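Local coordinates for protein transcriptional regulator (Bacillus halodurans, PDB 1Z4E) that probably transfers acyl groups, as a member of the GNAT acyltransferase family, at residues R8-T11 and E12-E16; M18-M21 and L22-V26; L38-S41 and Y42-F46; I111-A114 and K115-C119; K128-P131 and D132-R135. All coordinates share one frame; numbering follows the deposited sequence.

Contact 1 (R8-T11 and E12-E16); sequences REAT and EGDLE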
# COMPACT_ATOMS: atom_id res chain seq x y z
N ARG A 8 13.65 -9.50 13.74
CA ARG A 8 14.68 -9.27 12.72
C ARG A 8 14.11 -9.50 11.33
O ARG A 8 13.00 -10.01 11.18
CB ARG A 8 15.84 -10.24 12.92
CG ARG A 8 15.38 -11.71 12.83
CD ARG A 8 16.54 -12.70 12.90
NE ARG A 8 16.08 -14.08 12.98
CZ ARG A 8 15.55 -14.77 11.97
NH1 ARG A 8 15.41 -14.23 10.77
NH2 ARG A 8 15.17 -16.03 12.17
N GLU A 9 14.88 -9.15 10.30
CA GLU A 9 14.44 -9.39 8.93
C GLU A 9 14.50 -10.90 8.72
O GLU A 9 15.34 -11.58 9.29
CB GLU A 9 15.37 -8.69 7.92
CG GLU A 9 15.35 -7.18 7.98
CD GLU A 9 16.05 -6.54 6.78
OE1 GLU A 9 15.53 -6.66 5.66
OE2 GLU A 9 17.13 -5.94 6.97
N ALA A 10 13.58 -11.43 7.92
CA ALA A 10 13.55 -12.86 7.65
C ALA A 10 14.65 -13.27 6.68
O ALA A 10 15.18 -12.44 5.94
CB ALA A 10 12.18 -13.25 7.08
N THR A 11 15.02 -14.55 6.69
CA THR A 11 16.01 -15.06 5.74
C THR A 11 15.37 -16.30 5.10
O THR A 11 14.25 -16.68 5.47
CB THR A 11 17.34 -15.47 6.43
OG1 THR A 11 17.12 -16.62 7.25
CG2 THR A 11 17.87 -14.33 7.30
N GLU A 12 16.06 -16.92 4.15
CA GLU A 12 15.53 -18.10 3.48
C GLU A 12 15.19 -19.22 4.47
O GLU A 12 14.26 -20.00 4.24
CB GLU A 12 16.53 -18.62 2.44
CG GLU A 12 16.72 -17.69 1.25
CD GLU A 12 17.62 -16.50 1.54
OE1 GLU A 12 18.17 -16.41 2.67
OE2 GLU A 12 17.79 -15.66 0.64
N GLY A 13 15.93 -19.28 5.57
CA GLY A 13 15.70 -20.29 6.57
C GLY A 13 14.36 -20.19 7.29
O GLY A 13 13.92 -21.15 7.92
N ASP A 14 13.70 -19.03 7.19
CA ASP A 14 12.41 -18.83 7.85
C ASP A 14 11.24 -19.06 6.90
O ASP A 14 10.08 -19.16 7.35
CB ASP A 14 12.29 -17.38 8.36
CG ASP A 14 13.46 -16.96 9.21
OD1 ASP A 14 13.86 -17.74 10.10
OD2 ASP A 14 13.97 -15.84 9.00
N LEU A 15 11.53 -19.14 5.61
CA LEU A 15 10.48 -19.28 4.61
C LEU A 15 9.48 -20.40 4.84
O LEU A 15 8.28 -20.19 4.71
CB LEU A 15 11.09 -19.42 3.21
CG LEU A 15 10.08 -19.27 2.06
CD1 LEU A 15 9.35 -17.94 2.17
CD2 LEU A 15 10.82 -19.36 0.73
N GLU A 16 9.97 -21.58 5.18
CA GLU A 16 9.08 -22.72 5.42
C GLU A 16 8.08 -22.41 6.53
O GLU A 16 6.87 -22.66 6.39
CB GLU A 16 9.91 -23.97 5.76
CG GLU A 16 9.11 -25.26 5.89
CD GLU A 16 8.56 -25.46 7.29
OE1 GLU A 16 9.28 -25.17 8.26
OE2 GLU A 16 7.41 -25.94 7.42
O HOH W 1 16.54 -17.94 9.60
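Arg8 and Asp14 meet head-on in a two-nitrogen salt bridge, each terminal nitrogen of the guanidinium serving its own carboxylate oxygen. NH1 of Arg8 reaches OD2 of Asp14 at 2.8 Å, and NH2 of Arg8 reaches OD1 of Asp14 at 3.0 Å. Both bonds are nearly straight and use the syn sides of the oxygens, with the two flat groups turned 29° from each other. The arginine chain runs extended from CG to NE, long enough to carry the charge from the strand to the turn. NH1 of Arg8 has a second acceptor in the carbonyl O of Glu9 at 3.0 Å, which would limit rotation of the guanidinium.

OD2 of Asp14 also takes the backbone N of Thr11 at 2.8 Å, this time from above the carboxylate plane. OD1 of Asp14 accepts a bond from a water at 2.7 Å, and the same water lies 2.8 Å from OG1 of Thr11. The charge of this buried aspartate is thus answered at both oxygens. In return, Asp14 N donates to Thr11 O at 3.0 Å, while Gly13 N gives OG1 of Thr11 a weak bond of 3.4 Å. Threonine suits the turn by offering a short hydroxyl beside the first amides. Away from this network, Glu12 pairs with Lys50 and Glu9 with Arg113.

Aspartate three residues after threonine, binding the threonine's backbone N, is the half of a capping box that is clearly formed here, where strand 6-9 passes into helix 15-24 of the GNAT fold.

Contact 2 (M18-M21 and L22-V26); sequences MVHM and LADDV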
# COMPACT_ATOMS: atom_id res chain seq x y z
N MET A 18 7.22 -19.38 7.65
CA MET A 18 6.35 -18.26 7.28
C MET A 18 5.18 -18.73 6.41
O MET A 18 4.04 -18.34 6.64
CB MET A 18 7.15 -17.16 6.55
CG MET A 18 8.11 -16.36 7.46
SD MET A 18 8.77 -14.83 6.67
CE MET A 18 9.79 -15.52 5.41
N VAL A 19 5.47 -19.56 5.40
CA VAL A 19 4.42 -20.06 4.52
C VAL A 19 3.41 -20.88 5.32
O VAL A 19 2.21 -20.76 5.11
CB VAL A 19 5.00 -20.96 3.39
CG1 VAL A 19 3.87 -21.53 2.53
CG2 VAL A 19 5.95 -20.15 2.52
N HIS A 20 3.90 -21.69 6.26
CA HIS A 20 3.01 -22.49 7.09
C HIS A 20 2.06 -21.57 7.88
O HIS A 20 0.86 -21.83 7.97
CB HIS A 20 3.81 -23.37 8.05
CG HIS A 20 2.98 -24.38 8.78
ND1 HIS A 20 2.31 -25.40 8.13
CD2 HIS A 20 2.68 -24.51 10.09
CE1 HIS A 20 1.64 -26.11 9.02
NE2 HIS A 20 1.85 -25.59 10.22
N MET A 21 2.60 -20.48 8.44
CA MET A 21 1.81 -19.53 9.22
C MET A 21 0.74 -18.90 8.32
O MET A 21 -0.42 -18.75 8.72
CB MET A 21 2.72 -18.45 9.84
CG MET A 21 2.05 -17.58 10.93
SD MET A 21 3.20 -16.51 11.87
CE MET A 21 4.22 -17.71 12.68
N LEU A 22 1.13 -18.53 7.11
CA LEU A 22 0.18 -17.93 6.17
C LEU A 22 -0.96 -18.89 5.84
O LEU A 22 -2.13 -18.50 5.85
CB LEU A 22 0.89 -17.53 4.87
CG LEU A 22 1.89 -16.37 4.94
CD1 LEU A 22 2.56 -16.18 3.58
CD2 LEU A 22 1.17 -15.10 5.37
N ALA A 23 -0.62 -20.14 5.56
CA ALA A 23 -1.61 -21.15 5.20
C ALA A 23 -2.50 -21.55 6.38
O ALA A 23 -3.63 -22.01 6.18
CB ALA A 23 -0.92 -22.39 4.65
N ASP A 24 -2.00 -21.37 7.59
CA ASP A 24 -2.74 -21.71 8.80
C ASP A 24 -3.74 -20.63 9.21
O ASP A 24 -4.61 -20.87 10.05
CB ASP A 24 -1.78 -21.97 9.95
CG ASP A 24 -2.02 -23.30 10.62
OD1 ASP A 24 -1.81 -24.35 9.96
OD2 ASP A 24 -2.43 -23.30 11.81
N ASP A 25 -3.61 -19.45 8.62
CA ASP A 25 -4.51 -18.34 8.93
C ASP A 25 -5.95 -18.66 8.55
O ASP A 25 -6.21 -19.28 7.51
CB ASP A 25 -4.06 -17.07 8.19
CG ASP A 25 -4.95 -15.89 8.49
OD1 ASP A 25 -4.88 -15.37 9.63
OD2 ASP A 25 -5.72 -15.48 7.60
N VAL A 26 -6.89 -18.23 9.38
CA VAL A 26 -8.31 -18.49 9.12
C VAL A 26 -8.72 -18.05 7.71
O VAL A 26 -9.55 -18.71 7.08
CB VAL A 26 -9.20 -17.77 10.14
CG1 VAL A 26 -10.67 -18.11 9.89
CG2 VAL A 26 -8.80 -18.17 11.55
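Met18 to Leu22 and Val19 to Ala23 carry the regular backbone bonds of helix 15-24, Leu22 N to Met18 O at 3.0 Å and Ala23 N to Val19 O at 2.9 Å. Toward the C-terminus the bonding weakens. Asp24 N still reaches His20 O at 2.9 Å, though bent to 134°, and Met21 O has weak bonds from Asp24 N and Asp25 N.

Leu22 lays its CG 3.4 Å from Met18 O and packs on Met69 of strand 65-76; Met21 packs on Met69 and Ile66. Ala23, with just a methyl group, fits beside Val19 O and faces Tyr34. On the solvent side, CG of His20 is anti to the backbone N (chi1 -171°), which brings the ring alongside Asp24. NE2 of His20 stands 3.9 Å from OD1 of Asp24, with ring and carboxylate 37° apart; the ring meets Tyr34 edge-to-face.

Asp25 turns to other partners: its OD2 takes the backbone N of Leu27 and of Gly28 and a salt bridge from Arg130. Acids at the carbonyl end of a helix are probably disfavoured by its dipole; these partners would offset the cost for Asp25, and the imidazole, if protonated, could ease it for Asp24.

Contact 3 (L38-S41 and Y42-F46); sequences LPVS and YVRAF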
# COMPACT_ATOMS: atom_id res chain seq x y z
N LEU A 38 8.17 -26.41 -0.91
CA LEU A 38 7.39 -25.18 -1.00
C LEU A 38 7.16 -24.77 -2.45
O LEU A 38 8.04 -24.95 -3.30
CB LEU A 38 8.13 -24.05 -0.27
CG LEU A 38 8.42 -24.22 1.23
CD1 LEU A 38 9.38 -23.13 1.69
CD2 LEU A 38 7.11 -24.15 2.01
N PRO A 39 5.97 -24.23 -2.77
CA PRO A 39 5.68 -23.80 -4.14
C PRO A 39 6.68 -22.72 -4.55
O PRO A 39 6.96 -21.80 -3.78
CB PRO A 39 4.25 -23.26 -4.04
CG PRO A 39 3.66 -24.10 -2.94
CD PRO A 39 4.77 -24.13 -1.92
N VAL A 40 7.21 -22.82 -5.77
CA VAL A 40 8.21 -21.86 -6.22
C VAL A 40 7.71 -20.42 -6.24
O VAL A 40 8.50 -19.48 -6.16
CB VAL A 40 8.76 -22.22 -7.62
CG1 VAL A 40 9.46 -23.58 -7.55
CG2 VAL A 40 7.63 -22.25 -8.64
N SER A 41 6.40 -20.24 -6.35
CA SER A 41 5.82 -18.90 -6.38
C SER A 41 6.22 -18.12 -5.12
O SER A 41 6.47 -16.91 -5.19
CB SER A 41 4.30 -18.97 -6.49
OG SER A 41 3.74 -19.65 -5.38
N TYR A 42 6.28 -18.80 -3.97
CA TYR A 42 6.67 -18.14 -2.72
C TYR A 42 8.15 -17.79 -2.78
O TYR A 42 8.59 -16.76 -2.27
CB TYR A 42 6.43 -19.05 -1.51
CG TYR A 42 4.98 -19.24 -1.12
CD1 TYR A 42 4.23 -18.18 -0.60
CD2 TYR A 42 4.35 -20.47 -1.27
CE1 TYR A 42 2.90 -18.35 -0.24
CE2 TYR A 42 3.02 -20.66 -0.91
CZ TYR A 42 2.30 -19.60 -0.39
OH TYR A 42 0.98 -19.78 -0.04
N VAL A 43 8.93 -18.67 -3.41
CA VAL A 43 10.37 -18.45 -3.53
C VAL A 43 10.68 -17.26 -4.42
O VAL A 43 11.53 -16.43 -4.09
CB VAL A 43 11.08 -19.69 -4.11
CG1 VAL A 43 12.57 -19.39 -4.27
CG2 VAL A 43 10.87 -20.88 -3.19
N ARG A 44 10.00 -17.17 -5.56
CA ARG A 44 10.21 -16.05 -6.47
C ARG A 44 9.86 -14.73 -5.79
O ARG A 44 10.55 -13.72 -5.98
CB ARG A 44 9.37 -16.22 -7.74
CG ARG A 44 9.93 -17.29 -8.66
CD ARG A 44 8.96 -17.68 -9.77
NE ARG A 44 9.51 -18.75 -10.59
CZ ARG A 44 8.78 -19.61 -11.30
NH1 ARG A 44 7.46 -19.53 -11.27
NH2 ARG A 44 9.37 -20.56 -12.02
N ALA A 45 8.79 -14.73 -5.01
CA ALA A 45 8.36 -13.53 -4.31
C ALA A 45 9.40 -13.17 -3.24
O ALA A 45 9.76 -12.00 -3.10
CB ALA A 45 6.99 -13.76 -3.66
N PHE A 46 9.87 -14.16 -2.50
CA PHE A 46 10.87 -13.92 -1.46
C PHE A 46 12.11 -13.26 -2.03
O PHE A 46 12.63 -12.31 -1.45
CB PHE A 46 11.28 -15.22 -0.75
CG PHE A 46 12.22 -15.00 0.39
CD1 PHE A 46 11.74 -14.66 1.66
CD2 PHE A 46 13.60 -15.05 0.20
CE1 PHE A 46 12.61 -14.37 2.71
CE2 PHE A 46 14.49 -14.76 1.24
CZ PHE A 46 13.99 -14.41 2.50
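Val40 and Arg44, one helical turn apart, are joined by a bond of 2.8 Å from Arg44 N to Val40 O at 164°, followed by Ala45 N to Ser41 O at 3.2 Å, while Tyr42 N reaches back to Pro39 O at 3.1 Å as helix 40-51 gets under way.

Pro39 and Tyr42 run alongside each other. CD of Pro39 meets CD2 of Tyr42 at 3.7 Å, lying at the ring's edge in its plane. Proline suits this place because a residue just ahead of a helix need supply no amide proton, and its rigid ring makes a firm apolar side. The OG of Ser41 lies over one face of the same tyrosine and makes a weak hydrogen bond to Gln81 O of the second subunit. On the outer surface CG2 of Val40 sits 3.7 Å above the guanidinium plane of Arg44, toward the rim. CG of Arg44, anti to the carbonyl carbon (chi1 -74°), lies 3.6 Å from Val40 O, and the extended chain beyond carries the guanidinium to Val40 CG2.

The tyrosine hydroxyl is held by Glu32 and the backbone N of Arg33. Tyr42 and Leu38 pack on Val19 of helix 15-24, and Phe46 lies on Leu15 of the same helix. Tyr42 also touches Gln81, and Ala45 touches Tyr77, both of the second subunit.

Contact 4 (I111-A114 and K115-C119); sequences IERA and KERGC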
# COMPACT_ATOMS: atom_id res chain seq x y z
N ILE A 111 6.96 0.03 13.18
CA ILE A 111 6.68 1.47 13.23
C ILE A 111 7.95 2.27 13.51
O ILE A 111 8.16 3.32 12.92
CB ILE A 111 5.64 1.80 14.32
CG1 ILE A 111 4.27 1.23 13.93
CG2 ILE A 111 5.56 3.30 14.53
CD1 ILE A 111 3.20 1.43 14.98
N GLU A 112 8.79 1.77 14.42
CA GLU A 112 10.04 2.47 14.72
C GLU A 112 10.94 2.42 13.50
O GLU A 112 11.69 3.36 13.22
CB GLU A 112 10.74 1.83 15.92
CG GLU A 112 10.07 2.20 17.23
CD GLU A 112 9.89 3.70 17.35
OE1 GLU A 112 10.90 4.42 17.22
OE2 GLU A 112 8.73 4.15 17.57
N ARG A 113 10.88 1.30 12.79
CA ARG A 113 11.66 1.09 11.58
C ARG A 113 11.24 2.17 10.57
O ARG A 113 12.09 2.82 9.95
CB ARG A 113 11.35 -0.30 11.02
CG ARG A 113 12.16 -0.71 9.80
CD ARG A 113 13.41 -1.46 10.19
NE ARG A 113 13.98 -2.22 9.07
CZ ARG A 113 15.16 -2.83 9.12
NH1 ARG A 113 15.89 -2.77 10.23
NH2 ARG A 113 15.62 -3.49 8.07
N ALA A 114 9.93 2.35 10.41
CA ALA A 114 9.39 3.35 9.49
C ALA A 114 9.86 4.76 9.84
O ALA A 114 10.24 5.52 8.96
CB ALA A 114 7.86 3.30 9.50
N LYS A 115 9.82 5.10 11.13
CA LYS A 115 10.28 6.43 11.56
C LYS A 115 11.75 6.58 11.18
O LYS A 115 12.16 7.64 10.68
CB LYS A 115 10.12 6.60 13.07
CG LYS A 115 8.68 6.66 13.56
CD LYS A 115 8.64 6.73 15.07
CE LYS A 115 7.22 6.80 15.61
NZ LYS A 115 7.22 6.79 17.10
N GLU A 116 12.53 5.53 11.41
CA GLU A 116 13.95 5.54 11.08
C GLU A 116 14.17 5.83 9.60
O GLU A 116 15.11 6.53 9.23
CB GLU A 116 14.58 4.18 11.40
CG GLU A 116 14.99 3.98 12.85
CD GLU A 116 15.29 2.52 13.16
OE1 GLU A 116 15.67 1.77 12.23
OE2 GLU A 116 15.15 2.12 14.33
N ARG A 117 13.30 5.27 8.75
CA ARG A 117 13.39 5.45 7.31
C ARG A 117 12.88 6.82 6.86
O ARG A 117 12.93 7.14 5.67
CB ARG A 117 12.58 4.38 6.57
CG ARG A 117 13.08 2.97 6.74
CD ARG A 117 14.47 2.78 6.17
NE ARG A 117 14.92 1.40 6.36
CZ ARG A 117 14.72 0.41 5.50
NH1 ARG A 117 14.08 0.63 4.36
NH2 ARG A 117 15.14 -0.81 5.80
N GLY A 118 12.39 7.62 7.79
CA GLY A 118 11.90 8.94 7.43
C GLY A 118 10.45 9.00 6.95
O GLY A 118 10.05 9.98 6.33
N CYS A 119 9.68 7.95 7.23
CA CYS A 119 8.27 7.92 6.84
C CYS A 119 7.46 8.84 7.75
O CYS A 119 7.75 8.93 8.94
CB CYS A 119 7.72 6.50 6.95
SG CYS A 119 8.47 5.35 5.80
O HOH W 2 14.80 -1.28 12.96
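Glu116 N donates to Glu112 O at 2.9 Å, and equivalent bonds from Lys115 N to Ile111 O and Arg117 N to Arg113 O, both 3.0 Å, complete the last regular turn of helix 102-116.

On the exposed side Glu112 and Lys115 cross over each other. The glutamate chain bends at chi2 (-51°), bringing OE2 of Glu112 to 3.1 Å from NZ of Lys115 on the syn side of the carboxylate. The extended lysine passes across the carboxylate, CD and CE close to OE2 of Glu112, while CE also touches CG2 of Ile111: a long amphipathic chain serves both needs. Further round, Arg113 and Arg117 point the same way, with NH2 of Arg113 at the edge of the Arg117 guanidinium and 3.5 Å from its NH2. Both are gathered round the carboxylate of Glu56, which would balance their charge, and Arg113 also pairs with Glu9. A water links NH1 of Arg113 to OE1 of Glu116 through long bonds.

Ala114 and Cys119, both small, bring their CB atoms together beside Ala86 and Phe74. Cys119 N reaches Ala114 O at 3.0 Å and Gly118 N reaches Lys115 O at 2.9 Å. With the positive phi of Gly118 (86°), at which a CB would press on the preceding carbonyl, these two bonds make a Schellman motif, ending the helix of the beta-alpha-beta crossover from strand 84-93 to strand 119-127 in the GNAT fold.

Contact 5 (K128-P131 and D132-R135); sequences KQRP and DALR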
# COMPACT_ATOMS: atom_id res chain seq x y z
N LYS A 128 -12.25 -6.98 7.17
CA LYS A 128 -13.41 -6.75 8.03
C LYS A 128 -13.95 -8.05 8.63
O LYS A 128 -14.78 -8.01 9.54
CB LYS A 128 -14.52 -6.04 7.25
CG LYS A 128 -14.15 -4.62 6.83
CD LYS A 128 -15.28 -3.94 6.07
CE LYS A 128 -14.92 -2.51 5.70
NZ LYS A 128 -16.02 -1.81 4.95
N GLN A 129 -13.49 -9.19 8.13
CA GLN A 129 -13.96 -10.47 8.67
C GLN A 129 -13.19 -10.87 9.92
O GLN A 129 -13.54 -11.86 10.58
CB GLN A 129 -13.86 -11.57 7.60
CG GLN A 129 -14.86 -11.39 6.47
CD GLN A 129 -16.27 -11.11 6.98
OE1 GLN A 129 -16.85 -11.90 7.73
NE2 GLN A 129 -16.83 -9.98 6.57
N ARG A 130 -12.15 -10.12 10.25
CA ARG A 130 -11.37 -10.39 11.46
C ARG A 130 -11.95 -9.43 12.50
O ARG A 130 -11.62 -8.24 12.54
CB ARG A 130 -9.89 -10.09 11.24
CG ARG A 130 -9.20 -10.90 10.15
CD ARG A 130 -7.77 -10.39 9.94
NE ARG A 130 -7.08 -11.02 8.81
CZ ARG A 130 -6.61 -12.26 8.82
NH1 ARG A 130 -6.74 -13.02 9.90
NH2 ARG A 130 -6.00 -12.75 7.75
N PRO A 131 -12.82 -9.94 13.38
CA PRO A 131 -13.46 -9.12 14.41
C PRO A 131 -12.53 -8.33 15.34
O PRO A 131 -12.78 -7.16 15.61
CB PRO A 131 -14.31 -10.14 15.17
CG PRO A 131 -13.47 -11.38 15.09
CD PRO A 131 -13.04 -11.38 13.64
N ASP A 132 -11.46 -8.97 15.81
CA ASP A 132 -10.55 -8.32 16.75
C ASP A 132 -9.42 -7.48 16.16
O ASP A 132 -8.73 -6.77 16.90
CB ASP A 132 -9.94 -9.38 17.69
CG ASP A 132 -11.00 -10.26 18.33
OD1 ASP A 132 -12.05 -9.74 18.75
OD2 ASP A 132 -10.77 -11.49 18.43
N ALA A 133 -9.22 -7.55 14.85
CA ALA A 133 -8.13 -6.79 14.23
C ALA A 133 -8.28 -5.28 14.39
O ALA A 133 -7.34 -4.61 14.80
CB ALA A 133 -8.01 -7.16 12.75
N LEU A 134 -9.46 -4.75 14.07
CA LEU A 134 -9.68 -3.32 14.17
C LEU A 134 -9.32 -2.79 15.56
O LEU A 134 -8.62 -1.78 15.68
CB LEU A 134 -11.14 -2.98 13.85
CG LEU A 134 -11.50 -1.50 13.90
CD1 LEU A 134 -10.58 -0.71 12.98
CD2 LEU A 134 -12.96 -1.31 13.50
N ARG A 135 -9.79 -3.50 16.58
CA ARG A 135 -9.52 -3.14 17.98
C ARG A 135 -8.02 -3.15 18.27
O ARG A 135 -7.50 -2.25 18.95
CB ARG A 135 -10.24 -4.14 18.89
CG ARG A 135 -10.17 -3.82 20.36
CD ARG A 135 -11.08 -4.75 21.17
NE ARG A 135 -12.38 -4.92 20.52
CZ ARG A 135 -12.73 -6.01 19.85
NH1 ARG A 135 -11.88 -7.03 19.74
NH2 ARG A 135 -13.93 -6.09 19.27
O HOH W 3 -11.93 -5.70 12.81
O HOH W 4 -12.16 -4.84 16.52
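Asp132, whose OD1 lies near the carbonyl carbon of Pro131, turns its carboxylate along the chain to Arg135. OD1 of Asp132 accepts NH1 of Arg135 at 2.9 Å on the anti side, in the guanidinium plane though tilted 28° from the carboxylate plane. An acid suits this place, since the start of a helix would probably favour negative charge.

Ala133 comes next. Its N makes a weak bond of 3.4 Å to Arg130 O, and its CB packs on CB of Arg130 at 3.8 Å; so small a side chain lets the arginine stem pass close by. The rest of the Arg130 chain is extended and leads away to a salt bridge with Asp25.

Leu134 N is 4.4 Å from Arg130 O, and a water fills the step between them. It accepts a hydrogen bond from Leu134 N at 2.9 Å and donates one to Arg130 O at 2.6 Å, while the leucine side chain packs on Leu149 of the second subunit.

Arg135 repeats the pattern one step on, its N giving a second water a bond of 2.7 Å and that water donating to Pro131 O. The arginine chain bends at chi3 (-43°), which folds one guanidinium face over this water and brings the group back to Asp132. A proline with no N-H to place and two waters bridging carbonyl to amide make up the hydrated first turn, at the N-terminal entry to helix 133-140 after strand 119-127 of the GNAT fold.

In the fold
Contacts 1, 2 and 3 form one neighbourhood, their centres about 13 to 14 Å apart. Contacts 1 and 2 share helix 15-24, and CB of Ala10, in the loop before it, touches CE of Met18 at 3.7 Å. Helix 40-51, bearing contact 3, packs on it, with CG1 of Val19 3.6 Å from CE2 of Tyr42. Salt bridges tie in the others: OE2 of Glu9 to NH2 of Arg113 (3.1 Å) joins contact 1 to contact 4, and OD2 of Asp25 to NH2 of Arg130 (2.8 Å) joins contact 2 to contact 5. Contacts 1 and 5 lie on opposite sides of the chain's centre. All five contacts reach the second subunit, contact 1 through Leu15 alone.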